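Local coordinates for protein MJ fibrillarin homologue (Methanocaldococcus jannaschii, PDB 1FBN) that probably methylates ribose 2'-hydroxyls of rRNA and tRNA, using S-adenosyl-L-methionine as donor, at sites chosen by guide RNA within box C/D ribonucleoprotein particles, at residues 6-9 with 13-16; 39-42 with 47-50; 102-107 with 135-140. One frame throughout, in Å; residues are numbered along the deposited sequence.

From the N terminus, the chain first turns back on itself at contact 1, a tight hairpin with three residues between 6-9 and 13-16. Contact 2 repeats the device with four residues between 39-42 and 47-50. Both belong to the same antiparallel sheet, with centres about 12 Å apart, and they touch through aliphatic and aromatic side chains. Contact 3 closes a longer excursion, in which helix 108-117 and strand 124-128 intervene, and ties a strand of the Rossmann-like sheet to a later loop; its centre lies about 32 Å from that of contact 1 and about 31 Å from that of contact 2. The three loops follow in series, neither nested nor crossed, so each is closed before the next begins.

Contact 1: residues 6-9 with 13-16; sequences IKEI and IYEV
Lys-7 and Glu-15 face each other across two antiparallel strands and illustrate how a backbone pair can be reinforced by a charge pair above it. The two side chains lie side by side and point the same way, and Lys-7 NZ reaches Glu-15 OE1 at 2.9 Å in a salt bridge. The ammonium group approaches from above the carboxylate plane, brought there by a bend at the end of the lysine chain (chi4 -82°). Beneath it the backbones of the same residues are bonded twice, Glu-15 N to Lys-7 O at 2.7 Å and Lys-7 N to Glu-15 O at 3.0 Å. Glu-15 also lays its CB against Ile-9 CG2. With the carboxylate gone, an alanine here would probably leave the Lys-7 ammonium without its mate and its chain free to swing, though the CB contact with Ile-9 and the backbone pair could remain. On the same face, Ile-9 CG1 sits 3.8 Å from Ile-13 CG2, next to the 2.8 Å bond from Ile-9 N to Ile-13 O.

The opposite face carries Ile-6, Glu-8, Tyr-14 and Val-16. Glu-8 CB lies 3.6 Å from Tyr-14 CE2, and Ile-6 CG2 meets Tyr-14 CB at 3.9 Å, the two isoleucine and tyrosine side chains crossing at about a right angle. The extended chain of Glu-8 takes OE2 to Asn-12 N in the turn. Further out, Tyr-14 meets Tyr-49 edge-to-face, while Ile-6 and Val-16 both rest on Ile-42. Strand 13-17 is bonded on its other side to 25-28, with Tyr-14 paired to Ala-26. The whole is an antiparallel beta hairpin, made of edge strand 5-9 and its neighbour 13-17, in the five-stranded N-terminal sheet of the fibrillarin fold.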
# COMPACT_ATOMS: atom_id res chain seq x y z
N ILE A 6 -7.29 22.04 -1.90
CA ILE A 6 -6.38 20.90 -1.87
C ILE A 6 -5.49 21.08 -0.65
O ILE A 6 -4.65 21.98 -0.61
CB ILE A 6 -5.50 20.81 -3.14
CG1 ILE A 6 -6.37 20.60 -4.38
CG2 ILE A 6 -4.50 19.66 -3.01
CD1 ILE A 6 -5.58 20.39 -5.66
N LYS A 7 -5.70 20.25 0.38
CA LYS A 7 -4.88 20.35 1.58
C LYS A 7 -4.15 19.06 1.90
O LYS A 7 -4.65 17.96 1.64
CB LYS A 7 -5.71 20.81 2.79
CG LYS A 7 -6.61 19.77 3.44
CD LYS A 7 -6.84 20.13 4.90
CE LYS A 7 -7.72 19.13 5.65
NZ LYS A 7 -9.16 19.36 5.40
N GLU A 8 -2.97 19.21 2.47
CA GLU A 8 -2.16 18.06 2.84
C GLU A 8 -2.72 17.34 4.05
O GLU A 8 -3.11 17.98 5.04
CB GLU A 8 -0.73 18.50 3.12
CG GLU A 8 0.18 17.37 3.58
CD GLU A 8 1.62 17.80 3.77
OE1 GLU A 8 1.90 19.02 3.78
OE2 GLU A 8 2.49 16.91 3.92
N ILE A 9 -2.81 16.02 3.94
CA ILE A 9 -3.27 15.16 5.03
C ILE A 9 -2.12 14.19 5.26
O ILE A 9 -1.30 13.98 4.37
CB ILE A 9 -4.57 14.40 4.69
CG1 ILE A 9 -4.46 13.68 3.35
CG2 ILE A 9 -5.76 15.37 4.72
CD1 ILE A 9 -5.68 12.85 3.01
N ILE A 13 0.38 13.54 1.30
CA ILE A 13 -0.83 12.98 0.70
C ILE A 13 -1.78 14.19 0.68
O ILE A 13 -1.72 15.03 1.57
CB ILE A 13 -1.45 11.83 1.54
CG1 ILE A 13 -0.47 10.65 1.61
CG2 ILE A 13 -2.74 11.34 0.89
CD1 ILE A 13 -0.99 9.48 2.37
N TYR A 14 -2.64 14.28 -0.32
CA TYR A 14 -3.51 15.45 -0.42
C TYR A 14 -5.00 15.18 -0.54
O TYR A 14 -5.43 14.30 -1.29
CB TYR A 14 -3.03 16.35 -1.57
CG TYR A 14 -1.58 16.72 -1.42
CD1 TYR A 14 -0.57 15.89 -1.90
CD2 TYR A 14 -1.20 17.83 -0.67
CE1 TYR A 14 0.77 16.13 -1.62
CE2 TYR A 14 0.14 18.09 -0.38
CZ TYR A 14 1.12 17.23 -0.86
OH TYR A 14 2.44 17.44 -0.54
N GLU A 15 -5.77 15.93 0.23
CA GLU A 15 -7.22 15.83 0.20
C GLU A 15 -7.70 16.82 -0.85
O GLU A 15 -7.32 17.99 -0.82
CB GLU A 15 -7.82 16.20 1.54
CG GLU A 15 -9.32 16.12 1.58
CD GLU A 15 -9.88 16.57 2.90
OE1 GLU A 15 -10.02 17.79 3.09
OE2 GLU A 15 -10.14 15.70 3.76
N VAL A 16 -8.52 16.35 -1.79
CA VAL A 16 -9.04 17.20 -2.84
C VAL A 16 -10.55 17.41 -2.69
O VAL A 16 -11.34 16.47 -2.81
CB VAL A 16 -8.76 16.61 -4.24
CG1 VAL A 16 -9.31 17.53 -5.32
CG2 VAL A 16 -7.26 16.40 -4.43

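Contact 2: residues 39-42 with 47-50; sequences EKII and EEYR
Glu-39 opens the segment by meeting Arg-50 of segment 47-50, an example of a charged contact lying beyond the end of a strand pairing. Its OE2 accepts from Arg-50 NH1 at 3.0 Å in a salt bridge. The oxygen lies at the guanidinium edge, close to that plane, but the nitrogen stands well above the carboxylate plane, and the two flat groups are turned 65° apart. A nearly eclipsed first torsion (chi1 3°) followed by a turn about the CB-CG bond (chi2 84°) folds the acid back into this position, where OE2 also receives Val-36 N. Glu-39 OE1, by contrast, is buried here with no hydrogen-bond partner in the model.

The pairing of strands starts with Ile-41. This residue lies opposite Arg-50 as a non-hydrogen-bonded pair, its CA 3.4 Å from Tyr-49 O in a CA-H...O contact. Its CG2 touches Glu-48 CB at 4.0 Å; the carboxylate of Glu-48 is itself held by Gly-33 N and Lys-43. Ile-42 then forms the hydrogen-bonded pair with Tyr-49: Ile-42 N gives to Tyr-49 O, and Tyr-49 N to Ile-42 O, each at 3.0 Å. Ile-42 O also lies near the plane of the Tyr-49 ring, at its edge, 3.5 Å from Tyr-49 CD1.

Strand 41-44 is one of the two edge strands of its sheet, and strand 47-51 lies between it and strand 25-28, to which Arg-50 is bonded through Thr-27. The arginine's NH2 extends to Asp-94 and Ser-90, linking this hairpin to helix 87-95.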
# COMPACT_ATOMS: atom_id res chain seq x y z
N GLU A 39 -5.25 8.20 -14.81
CA GLU A 39 -5.87 8.86 -13.66
C GLU A 39 -6.07 10.34 -13.98
O GLU A 39 -5.40 10.87 -14.87
CB GLU A 39 -4.98 8.73 -12.42
CG GLU A 39 -3.64 8.02 -12.66
CD GLU A 39 -2.54 8.92 -13.20
OE1 GLU A 39 -2.82 10.09 -13.50
OE2 GLU A 39 -1.39 8.45 -13.30
N LYS A 40 -6.98 10.99 -13.29
CA LYS A 40 -7.21 12.42 -13.52
C LYS A 40 -6.10 13.23 -12.84
O LYS A 40 -5.57 12.81 -11.81
CB LYS A 40 -8.60 12.83 -13.02
CG LYS A 40 -9.74 12.25 -13.86
CD LYS A 40 -9.64 12.72 -15.32
CE LYS A 40 -10.48 11.87 -16.26
NZ LYS A 40 -11.92 11.87 -15.91
N ILE A 41 -5.73 14.35 -13.45
CA ILE A 41 -4.66 15.20 -12.92
C ILE A 41 -5.07 16.66 -12.73
O ILE A 41 -5.84 17.21 -13.51
CB ILE A 41 -3.40 15.15 -13.85
CG1 ILE A 41 -2.74 13.76 -13.77
CG2 ILE A 41 -2.39 16.23 -13.47
CD1 ILE A 41 -1.47 13.62 -14.60
N ILE A 42 -4.60 17.25 -11.63
CA ILE A 42 -4.85 18.66 -11.32
C ILE A 42 -3.48 19.33 -11.39
O ILE A 42 -2.66 19.21 -10.47
CB ILE A 42 -5.43 18.86 -9.90
CG1 ILE A 42 -6.79 18.17 -9.79
CG2 ILE A 42 -5.57 20.35 -9.59
CD1 ILE A 42 -7.42 18.28 -8.41
N GLU A 47 3.52 21.68 -10.48
CA GLU A 47 3.12 20.52 -9.69
C GLU A 47 1.93 19.81 -10.32
O GLU A 47 1.01 20.45 -10.84
CB GLU A 47 2.74 20.95 -8.27
CG GLU A 47 3.84 21.66 -7.50
CD GLU A 47 4.78 20.70 -6.77
OE1 GLU A 47 5.31 19.76 -7.41
OE2 GLU A 47 4.98 20.90 -5.55
N GLU A 48 1.94 18.48 -10.27
CA GLU A 48 0.84 17.69 -10.81
C GLU A 48 0.30 16.75 -9.74
O GLU A 48 1.02 15.89 -9.24
CB GLU A 48 1.29 16.90 -12.04
CG GLU A 48 1.49 17.75 -13.29
CD GLU A 48 1.83 16.95 -14.54
OE1 GLU A 48 1.70 15.71 -14.53
OE2 GLU A 48 2.23 17.58 -15.55
N TYR A 49 -0.96 16.95 -9.36
CA TYR A 49 -1.59 16.10 -8.36
C TYR A 49 -2.36 15.00 -9.06
O TYR A 49 -3.27 15.27 -9.84
CB TYR A 49 -2.51 16.93 -7.45
CG TYR A 49 -1.77 17.95 -6.62
CD1 TYR A 49 -1.55 19.24 -7.10
CD2 TYR A 49 -1.30 17.62 -5.35
CE1 TYR A 49 -0.87 20.18 -6.33
CE2 TYR A 49 -0.62 18.56 -4.57
CZ TYR A 49 -0.41 19.84 -5.07
OH TYR A 49 0.25 20.77 -4.31
N ARG A 50 -1.97 13.76 -8.80
CA ARG A 50 -2.61 12.60 -9.42
C ARG A 50 -3.75 12.08 -8.56
O ARG A 50 -3.53 11.65 -7.43
CB ARG A 50 -1.60 11.47 -9.64
CG ARG A 50 -0.45 11.81 -10.55
CD ARG A 50 0.19 10.55 -11.09
NE ARG A 50 0.78 9.76 -10.02
CZ ARG A 50 0.62 8.44 -9.86
NH1 ARG A 50 -0.13 7.73 -10.70
NH2 ARG A 50 1.21 7.84 -8.85

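Contact 3: residues 102-107 with 135-140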
# COMPACT_ATOMS: atom_id res chain seq x y z
N TYR A 102 10.73 -1.14 -2.40
CA TYR A 102 11.17 -2.41 -2.96
C TYR A 102 9.92 -3.16 -3.39
O TYR A 102 9.08 -3.50 -2.55
CB TYR A 102 11.92 -3.23 -1.91
CG TYR A 102 13.15 -2.56 -1.35
CD1 TYR A 102 14.34 -2.53 -2.07
CD2 TYR A 102 13.12 -1.97 -0.09
CE1 TYR A 102 15.47 -1.92 -1.55
CE2 TYR A 102 14.24 -1.36 0.44
CZ TYR A 102 15.42 -1.34 -0.29
OH TYR A 102 16.53 -0.71 0.23
N ALA A 103 9.79 -3.40 -4.68
CA ALA A 103 8.62 -4.10 -5.22
C ALA A 103 8.94 -5.56 -5.54
O ALA A 103 9.66 -5.84 -6.51
CB ALA A 103 8.10 -3.38 -6.45
N ILE A 104 8.39 -6.47 -4.75
CA ILE A 104 8.61 -7.91 -4.94
C ILE A 104 7.53 -8.52 -5.84
O ILE A 104 6.34 -8.44 -5.52
CB ILE A 104 8.61 -8.67 -3.59
CG1 ILE A 104 9.49 -7.96 -2.55
CG2 ILE A 104 9.06 -10.12 -3.79
CD1 ILE A 104 10.94 -7.80 -2.94
N GLU A 105 7.95 -9.10 -6.96
CA GLU A 105 7.02 -9.75 -7.89
C GLU A 105 7.59 -11.10 -8.33
O GLU A 105 8.78 -11.21 -8.64
CB GLU A 105 6.76 -8.87 -9.12
CG GLU A 105 6.14 -7.51 -8.84
CD GLU A 105 4.80 -7.58 -8.11
OE1 GLU A 105 4.15 -8.65 -8.11
OE2 GLU A 105 4.39 -6.55 -7.53
N TYR A 106 6.73 -12.12 -8.37
CA TYR A 106 7.16 -13.46 -8.77
C TYR A 106 7.18 -13.69 -10.28
O TYR A 106 8.15 -14.24 -10.82
CB TYR A 106 6.27 -14.52 -8.10
CG TYR A 106 6.66 -15.93 -8.45
CD1 TYR A 106 7.72 -16.56 -7.79
CD2 TYR A 106 6.00 -16.63 -9.47
CE1 TYR A 106 8.11 -17.85 -8.15
CE2 TYR A 106 6.39 -17.92 -9.83
CZ TYR A 106 7.45 -18.52 -9.17
OH TYR A 106 7.86 -19.79 -9.52
N ALA A 107 6.12 -13.27 -10.97
CA ALA A 107 6.01 -13.46 -12.41
C ALA A 107 6.67 -12.37 -13.25
O ALA A 107 6.38 -11.19 -13.09
CB ALA A 107 4.54 -13.59 -12.80
N GLN A 135 14.49 -14.65 2.55
CA GLN A 135 15.94 -14.79 2.70
C GLN A 135 16.67 -14.64 1.37
O GLN A 135 17.83 -14.25 1.34
CB GLN A 135 16.31 -16.12 3.35
CG GLN A 135 15.99 -17.36 2.52
CD GLN A 135 14.54 -17.81 2.64
OE1 GLN A 135 13.73 -17.21 3.35
NE2 GLN A 135 14.21 -18.90 1.94
N GLU A 136 15.97 -14.94 0.28
CA GLU A 136 16.56 -14.85 -1.05
C GLU A 136 16.89 -13.43 -1.49
O GLU A 136 17.82 -13.23 -2.27
CB GLU A 136 15.66 -15.54 -2.09
CG GLU A 136 15.63 -17.06 -1.97
CD GLU A 136 14.93 -17.74 -3.15
OE1 GLU A 136 14.10 -17.09 -3.81
OE2 GLU A 136 15.21 -18.93 -3.41
N TYR A 137 16.14 -12.45 -1.00
CA TYR A 137 16.41 -11.05 -1.35
C TYR A 137 16.89 -10.20 -0.16
O TYR A 137 16.90 -8.97 -0.23
CB TYR A 137 15.21 -10.40 -2.05
CG TYR A 137 13.86 -10.64 -1.40
CD1 TYR A 137 13.41 -9.83 -0.36
CD2 TYR A 137 13.01 -11.65 -1.87
CE1 TYR A 137 12.14 -10.01 0.19
CE2 TYR A 137 11.74 -11.84 -1.32
CZ TYR A 137 11.31 -11.02 -0.29
OH TYR A 137 10.06 -11.20 0.25
N ALA A 138 17.34 -10.87 0.90
CA ALA A 138 17.82 -10.19 2.10
C ALA A 138 19.12 -9.40 1.92
O ALA A 138 19.44 -8.54 2.73
CB ALA A 138 17.94 -11.18 3.26
N ASN A 139 19.89 -9.71 0.87
CA ASN A 139 21.12 -8.98 0.61
C ASN A 139 20.86 -7.76 -0.30
O ASN A 139 21.80 -7.09 -0.73
CB ASN A 139 22.19 -9.88 -0.03
CG ASN A 139 22.95 -10.72 0.99
OD1 ASN A 139 22.87 -10.50 2.20
ND2 ASN A 139 23.72 -11.68 0.50
N ILE A 140 19.59 -7.50 -0.59
CA ILE A 140 19.20 -6.36 -1.43
C ILE A 140 18.33 -5.39 -0.64
O ILE A 140 18.54 -4.18 -0.66
CB ILE A 140 18.37 -6.81 -2.67
CG1 ILE A 140 19.11 -7.90 -3.44
CG2 ILE A 140 18.11 -5.62 -3.59
CD1 ILE A 140 18.28 -8.51 -4.56
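The ring of Tyr-137 takes Ile-104 over one face, a compact case of CH-pi packing between a strand and a loop. Ile-104 CD1 stands 4.0 Å from the ring centroid, only 11° off the normal, and the other branch reaches the rim, with Ile-104 CG2 4.0 Å from Tyr-137 CE2. A turn at the second torsion (chi2 -60°) bends the ethyl arm so that its methyl sits over the ring. Phe-167 also meets this ring with the planes near parallel, and the tyrosine hydroxyl is bonded to Asn-163, contacts with helix 156-167 that are likely to limit the ring's rotation. The second flat group, Tyr-102, is approached obliquely by the backbone carbonyl of Ile-140, whose O lies 3.9 Å from Tyr-102 CE1.

Within the loop, Ile-140 N donates to Tyr-137 O at 3.1 Å. Ile-127 of the edge strand 124-128 is touched by Tyr-102, Ile-104, Tyr-137 and Ile-140 alike. The contact lies in the Rossmann-like methyltransferase fold, where it joins strand 100-105 to the loop between strands 124-128 and 144-149. That strand ends at Glu-105, which with Tyr-106 just after it is predicted to bind S-adenosyl-L-methionine; Tyr-137 lies close to Ala-131, also predicted.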